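Local coordinates for designed helical repeat protein (Synthetic construct, PDB 5CWQ), which is a computationally designed scaffold with no known natural function, stacking repeated helical hairpins braced by disulfides, at residues A120-L131 against A160-R171. Numbering follows the deposited sequence.
Sequences AERASEKAQRVL and AVLALAEVACCR
A120, S124 and A127 run past V167, L164 and A160 in turn, on helices 8.5 Å apart that cross at -156°, close to antiparallel. Alanines let the backbones draw in: A127 CB rests on A163 CB at 3.7 Å, and A160 CB rests against V130 CG1 and the backbone oxygen of A127. L164 is the knob, seated in a hole of S124, A127, Q128 and L131. Its CG stands anti to the carbonyl carbon (chi1 -70°), which carries CD2 over to S124 OG, 3.3 Å away, while CD1 meets L131 CD2 with the two side chains at about a right angle. V167 straddles A120 O, with CG1 and CG2 each 3.3 Å from that oxygen. A water bridges the helices, 2.8 Å from S124 OG and donating to L164 O. E121 OE1 sits 2.9 Å from R171 NE, over one guanidinium face, a salt bridge of charges without an aligned N-H; E121 is poorly ordered, so the 65° between the planes is approximate. A leucine in place of R171 would probably leave the E121 carboxylate without this countercharge, close to the like-charged E176. Beyond the pair, C170 is disulfide-bonded to C112 and C169 to C227. Consecutive helices 117-144 and 147-171, joined by a short turn and packed through alanines, form an antiparallel helical hairpin of the designed alpha-helical repeat protein.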
ATOM      1  N   ALA A 120     -12.660   6.536   7.960  1.00 47.62           N
ATOM      2  CA  ALA A 120     -11.225   6.462   8.199  1.00 45.67           C
ATOM      3  C   ALA A 120     -10.884   5.256   9.064  1.00 48.15           C
ATOM      4  O   ALA A 120      -9.849   4.618   8.871  1.00 45.16           O
ATOM      5  CB  ALA A 120     -10.732   7.742   8.855  1.00 45.04           C
ATOM      6  N   GLU A 121     -11.759   4.946  10.016  1.00 55.04           N
ATOM      7  CA  GLU A 121     -11.528   3.826  10.919  1.00 61.09           C
ATOM      8  C   GLU A 121     -11.663   2.500  10.177  1.00 55.46           C
ATOM      9  O   GLU A 121     -10.928   1.553  10.452  1.00 53.62           O
ATOM     10  CB  GLU A 121     -12.500   3.873  12.100  1.00 73.35           C
ATOM     11  CG  GLU A 121     -12.151   2.908  13.227  1.00 82.63           C
ATOM     12  CD  GLU A 121     -10.797   3.199  13.857  1.00 87.93           C
ATOM     13  OE1 GLU A 121     -10.293   4.332  13.704  1.00 88.65           O
ATOM     14  OE2 GLU A 121     -10.236   2.289  14.503  1.00 90.61           O
ATOM     15  N   ARG A 122     -12.601   2.434   9.236  1.00 53.60           N
ATOM     16  CA  ARG A 122     -12.765   1.243   8.411  1.00 54.15           C
ATOM     17  C   ARG A 122     -11.507   0.985   7.589  1.00 46.54           C
ATOM     18  O   ARG A 122     -11.095  -0.160   7.413  1.00 45.49           O
ATOM     19  CB  ARG A 122     -13.975   1.381   7.486  1.00 63.18           C
ATOM     20  CG  ARG A 122     -15.315   1.246   8.195  1.00 75.71           C
ATOM     21  CD  ARG A 122     -16.463   1.096   7.206  1.00 86.27           C
ATOM     22  NE  ARG A 122     -16.326  -0.105   6.384  1.00 94.50           N
ATOM     23  CZ  ARG A 122     -17.251  -0.544   5.535  1.00101.94           C
ATOM     24  NH1 ARG A 122     -18.395   0.111   5.388  1.00105.57           N
ATOM     25  NH2 ARG A 122     -17.030  -1.646   4.831  1.00103.57           N
ATOM     26  N   ALA A 123     -10.903   2.058   7.089  1.00 41.46           N
ATOM     27  CA  ALA A 123      -9.664   1.953   6.331  1.00 36.84           C
ATOM     28  C   ALA A 123      -8.535   1.449   7.225  1.00 36.60           C
ATOM     29  O   ALA A 123      -7.677   0.682   6.787  1.00 34.23           O
ATOM     30  CB  ALA A 123      -9.301   3.295   5.720  1.00 34.00           C
ATOM     31  N   SER A 124      -8.546   1.883   8.480  1.00 39.45           N
ATOM     32  CA  SER A 124      -7.529   1.477   9.440  1.00 41.25           C
ATOM     33  C   SER A 124      -7.660  -0.008   9.757  1.00 41.84           C
ATOM     34  O   SER A 124      -6.663  -0.705   9.937  1.00 41.61           O
ATOM     35  CB  SER A 124      -7.639   2.307  10.718  1.00 44.12           C
ATOM     36  OG  SER A 124      -6.548   2.056  11.584  1.00 46.04           O
ATOM     37  N   GLU A 125      -8.899  -0.483   9.825  1.00 42.82           N
ATOM     38  CA  GLU A 125      -9.172  -1.896  10.055  1.00 43.98           C
ATOM     39  C   GLU A 125      -8.695  -2.737   8.876  1.00 39.85           C
ATOM     40  O   GLU A 125      -8.135  -3.817   9.061  1.00 39.13           O
ATOM     41  CB  GLU A 125     -10.666  -2.116  10.297  1.00 49.29           C
ATOM     42  CG  GLU A 125     -11.169  -1.507  11.599  1.00 54.96           C
ATOM     43  CD  GLU A 125     -12.682  -1.412  11.670  1.00 60.12           C
ATOM     44  OE1 GLU A 125     -13.357  -1.811  10.698  1.00 60.21           O
ATOM     45  OE2 GLU A 125     -13.196  -0.933  12.703  1.00 63.97           O
ATOM     46  N   LYS A 126      -8.921  -2.238   7.664  1.00 37.67           N
ATOM     47  CA  LYS A 126      -8.447  -2.913   6.460  1.00 36.94           C
ATOM     48  C   LYS A 126      -6.921  -2.919   6.409  1.00 35.93           C
ATOM     49  O   LYS A 126      -6.308  -3.905   5.995  1.00 38.38           O
ATOM     50  CB  LYS A 126      -9.011  -2.238   5.206  1.00 36.13           C
ATOM     51  CG  LYS A 126     -10.503  -2.458   4.997  1.00 38.64           C
ATOM     52  CD  LYS A 126     -10.979  -1.804   3.708  1.00 39.62           C
ATOM     53  CE  LYS A 126     -12.447  -2.088   3.446  1.00 43.64           C
ATOM     54  NZ  LYS A 126     -13.315  -1.567   4.534  1.00 47.18           N
ATOM     55  N   ALA A 127      -6.316  -1.813   6.832  1.00 32.16           N
ATOM     56  CA  ALA A 127      -4.864  -1.697   6.870  1.00 28.89           C
ATOM     57  C   ALA A 127      -4.272  -2.672   7.878  1.00 29.40           C
ATOM     58  O   ALA A 127      -3.226  -3.276   7.633  1.00 27.27           O
ATOM     59  CB  ALA A 127      -4.454  -0.272   7.212  1.00 28.63           C
ATOM     60  N   GLN A 128      -4.941  -2.820   9.016  1.00 32.68           N
ATOM     61  CA  GLN A 128      -4.491  -3.754  10.038  1.00 36.54           C
ATOM     62  C   GLN A 128      -4.585  -5.186   9.518  1.00 37.04           C
ATOM     63  O   GLN A 128      -3.704  -6.005   9.776  1.00 37.29           O
ATOM     64  CB  GLN A 128      -5.314  -3.591  11.319  1.00 41.59           C
ATOM     65  CG  GLN A 128      -4.860  -4.478  12.476  1.00 46.80           C
ATOM     66  CD  GLN A 128      -3.429  -4.204  12.903  1.00 49.97           C
ATOM     67  OE1 GLN A 128      -2.962  -3.064  12.862  1.00 50.78           O
ATOM     68  NE2 GLN A 128      -2.722  -5.252  13.311  1.00 51.80           N
ATOM     69  N   ARG A 129      -5.651  -5.477   8.778  1.00 38.79           N
ATOM     70  CA  ARG A 129      -5.857  -6.808   8.214  1.00 43.45           C
ATOM     71  C   ARG A 129      -4.739  -7.188   7.249  1.00 36.98           C
ATOM     72  O   ARG A 129      -4.091  -8.219   7.416  1.00 36.32           O
ATOM     73  CB  ARG A 129      -7.203  -6.887   7.489  1.00 55.64           C
ATOM     74  CG  ARG A 129      -8.415  -6.986   8.404  1.00 70.91           C
ATOM     75  CD  ARG A 129      -9.702  -6.827   7.605  1.00 83.65           C
ATOM     76  NE  ARG A 129     -10.895  -6.824   8.448  1.00 96.37           N
ATOM     77  CZ  ARG A 129     -12.126  -6.589   8.002  1.00105.15           C
ATOM     78  NH1 ARG A 129     -12.336  -6.331   6.717  1.00106.19           N
ATOM     79  NH2 ARG A 129     -13.151  -6.608   8.842  1.00110.27           N
ATOM     80  N   VAL A 130      -4.521  -6.354   6.239  1.00 33.31           N
ATOM     81  CA  VAL A 130      -3.530  -6.651   5.212  1.00 32.47           C
ATOM     82  C   VAL A 130      -2.129  -6.686   5.823  1.00 30.09           C
ATOM     83  O   VAL A 130      -1.266  -7.445   5.373  1.00 29.22           O
ATOM     84  CB  VAL A 130      -3.585  -5.620   4.058  1.00 32.91           C
ATOM     85  CG1 VAL A 130      -3.199  -4.234   4.547  1.00 33.70           C
ATOM     86  CG2 VAL A 130      -2.692  -6.055   2.908  1.00 32.44           C
ATOM     87  N   LEU A 131      -1.918  -5.872   6.855  1.00 29.68           N
ATOM     88  CA  LEU A 131      -0.663  -5.880   7.597  1.00 29.86           C
ATOM     89  C   LEU A 131      -0.391  -7.266   8.172  1.00 30.90           C
ATOM     90  O   LEU A 131       0.711  -7.800   8.043  1.00 30.41           O
ATOM     91  CB  LEU A 131      -0.699  -4.842   8.720  1.00 32.85           C
ATOM     92  CG  LEU A 131       0.425  -4.902   9.758  1.00 37.02           C
ATOM     93  CD1 LEU A 131       1.772  -4.691   9.097  1.00 36.85           C
ATOM     94  CD2 LEU A 131       0.194  -3.871  10.846  1.00 39.62           C
ATOM     95  N   ALA A 160       0.805  -0.674   4.353  1.00 23.60           N
ATOM     96  CA  ALA A 160      -0.223  -0.842   5.373  1.00 23.39           C
ATOM     97  C   ALA A 160       0.049   0.061   6.574  1.00 24.74           C
ATOM     98  O   ALA A 160      -0.865   0.679   7.117  1.00 24.74           O
ATOM     99  CB  ALA A 160      -0.303  -2.299   5.808  1.00 23.89           C
ATOM    100  N   VAL A 161       1.312   0.136   6.982  1.00 26.22           N
ATOM    101  CA  VAL A 161       1.697   0.976   8.110  1.00 27.46           C
ATOM    102  C   VAL A 161       1.538   2.448   7.736  1.00 28.79           C
ATOM    103  O   VAL A 161       1.214   3.280   8.581  1.00 29.67           O
ATOM    104  CB  VAL A 161       3.146   0.686   8.553  1.00 25.84           C
ATOM    105  CG1 VAL A 161       3.611   1.687   9.604  1.00 25.32           C
ATOM    106  CG2 VAL A 161       3.245  -0.726   9.103  1.00 25.99           C
ATOM    107  N   LEU A 162       1.761   2.758   6.462  1.00 28.66           N
ATOM    108  CA  LEU A 162       1.531   4.105   5.951  1.00 28.66           C
ATOM    109  C   LEU A 162       0.061   4.472   6.099  1.00 26.93           C
ATOM    110  O   LEU A 162      -0.278   5.590   6.484  1.00 26.00           O
ATOM    111  CB  LEU A 162       1.946   4.206   4.482  1.00 30.96           C
ATOM    112  CG  LEU A 162       3.090   5.159   4.136  1.00 34.47           C
ATOM    113  CD1 LEU A 162       3.371   5.114   2.642  1.00 36.75           C
ATOM    114  CD2 LEU A 162       2.782   6.582   4.569  1.00 34.89           C
ATOM    115  N   ALA A 163      -0.809   3.519   5.783  1.00 27.30           N
ATOM    116  CA  ALA A 163      -2.245   3.736   5.873  1.00 27.70           C
ATOM    117  C   ALA A 163      -2.661   3.942   7.325  1.00 28.17           C
ATOM    118  O   ALA A 163      -3.498   4.795   7.624  1.00 28.09           O
ATOM    119  CB  ALA A 163      -3.000   2.564   5.257  1.00 27.12           C
ATOM    120  N   LEU A 164      -2.070   3.166   8.228  1.00 28.40           N
ATOM    121  CA  LEU A 164      -2.357   3.307   9.651  1.00 30.19           C
ATOM    122  C   LEU A 164      -1.911   4.675  10.153  1.00 30.72           C
ATOM    123  O   LEU A 164      -2.625   5.329  10.916  1.00 32.49           O
ATOM    124  CB  LEU A 164      -1.670   2.204  10.458  1.00 32.17           C
ATOM    125  CG  LEU A 164      -2.225   0.789  10.272  1.00 34.84           C
ATOM    126  CD1 LEU A 164      -1.330  -0.227  10.965  1.00 35.72           C
ATOM    127  CD2 LEU A 164      -3.659   0.678  10.789  1.00 36.83           C
ATOM    128  N   ALA A 165      -0.726   5.095   9.724  1.00 29.16           N
ATOM    129  CA  ALA A 165      -0.199   6.408  10.077  1.00 28.65           C
ATOM    130  C   ALA A 165      -1.123   7.512   9.573  1.00 29.06           C
ATOM    131  O   ALA A 165      -1.362   8.503  10.265  1.00 30.73           O
ATOM    132  CB  ALA A 165       1.195   6.587   9.507  1.00 27.32           C
ATOM    133  N   GLU A 166      -1.636   7.324   8.361  1.00 28.20           N
ATOM    134  CA  GLU A 166      -2.533   8.284   7.729  1.00 29.10           C
ATOM    135  C   GLU A 166      -3.774   8.516   8.585  1.00 31.30           C
ATOM    136  O   GLU A 166      -4.108   9.653   8.922  1.00 31.59           O
ATOM    137  CB  GLU A 166      -2.932   7.784   6.336  1.00 29.96           C
ATOM    138  CG  GLU A 166      -3.817   8.726   5.535  1.00 32.44           C
ATOM    139  CD  GLU A 166      -3.056   9.886   4.924  1.00 35.06           C
ATOM    140  OE1 GLU A 166      -1.828   9.984   5.140  1.00 34.57           O
ATOM    141  OE2 GLU A 166      -3.691  10.700   4.221  1.00 37.25           O
ATOM    142  N   VAL A 167      -4.448   7.427   8.940  1.00 33.67           N
ATOM    143  CA  VAL A 167      -5.676   7.509   9.721  1.00 35.86           C
ATOM    144  C   VAL A 167      -5.400   8.033  11.125  1.00 35.68           C
ATOM    145  O   VAL A 167      -6.116   8.903  11.617  1.00 36.78           O
ATOM    146  CB  VAL A 167      -6.370   6.136   9.820  1.00 37.62           C
ATOM    147  CG1 VAL A 167      -7.610   6.218  10.711  1.00 39.18           C
ATOM    148  CG2 VAL A 167      -6.742   5.637   8.437  1.00 37.10           C
ATOM    149  N   ALA A 168      -4.365   7.497  11.766  1.00 34.49           N
ATOM    150  CA  ALA A 168      -4.030   7.871  13.137  1.00 35.38           C
ATOM    151  C   ALA A 168      -3.806   9.374  13.251  1.00 37.54           C
ATOM    152  O   ALA A 168      -4.155   9.993  14.259  1.00 38.62           O
ATOM    153  CB  ALA A 168      -2.794   7.115  13.606  1.00 34.39           C
ATOM    154  N   CYS A 169      -3.237   9.957  12.203  1.00 38.02           N
ATOM    155  CA  CYS A 169      -2.938  11.381  12.188  1.00 39.16           C
ATOM    156  C   CYS A 169      -4.194  12.233  12.010  1.00 38.44           C
ATOM    157  O   CYS A 169      -4.398  13.199  12.746  1.00 39.35           O
ATOM    158  CB  CYS A 169      -1.934  11.697  11.077  1.00 39.19           C
ATOM    159  SG  CYS A 169      -1.576  13.454  10.888  1.00 62.23           S
ATOM    160  N   CYS A 170      -5.035  11.884  11.041  1.00 36.41           N
ATOM    161  CA  CYS A 170      -6.195  12.716  10.738  1.00 36.15           C
ATOM    162  C   CYS A 170      -7.327  12.493  11.746  1.00 38.04           C
ATOM    163  O   CYS A 170      -8.213  13.337  11.877  1.00 37.86           O
ATOM    164  CB  CYS A 170      -6.685  12.466   9.306  1.00 34.59           C
ATOM    165  SG  CYS A 170      -7.527  10.894   9.019  1.00 40.48           S
ATOM    166  N   ARG A 171      -7.285  11.370  12.461  1.00 40.60           N
ATOM    167  CA  ARG A 171      -8.239  11.101  13.540  1.00 44.96           C
ATOM    168  C   ARG A 171      -7.748  11.661  14.871  1.00 43.89           C
ATOM    169  O   ARG A 171      -8.517  11.779  15.824  1.00 43.52           O
ATOM    170  CB  ARG A 171      -8.495   9.598  13.692  1.00 51.58           C
ATOM    171  CG  ARG A 171      -9.799   9.117  13.078  1.00 58.90           C
ATOM    172  CD  ARG A 171      -9.925   7.598  13.139  1.00 66.34           C
ATOM    173  NE  ARG A 171      -9.552   7.059  14.446  1.00 73.70           N
ATOM    174  CZ  ARG A 171     -10.375   6.951  15.486  1.00 79.68           C
ATOM    175  NH1 ARG A 171     -11.640   7.345  15.395  1.00 81.73           N
ATOM    176  NH2 ARG A 171      -9.928   6.447  16.628  1.00 82.11           N
TER
HETATM  177  O   HOH W   1      -4.628   3.778  12.655  1.00 46.93           O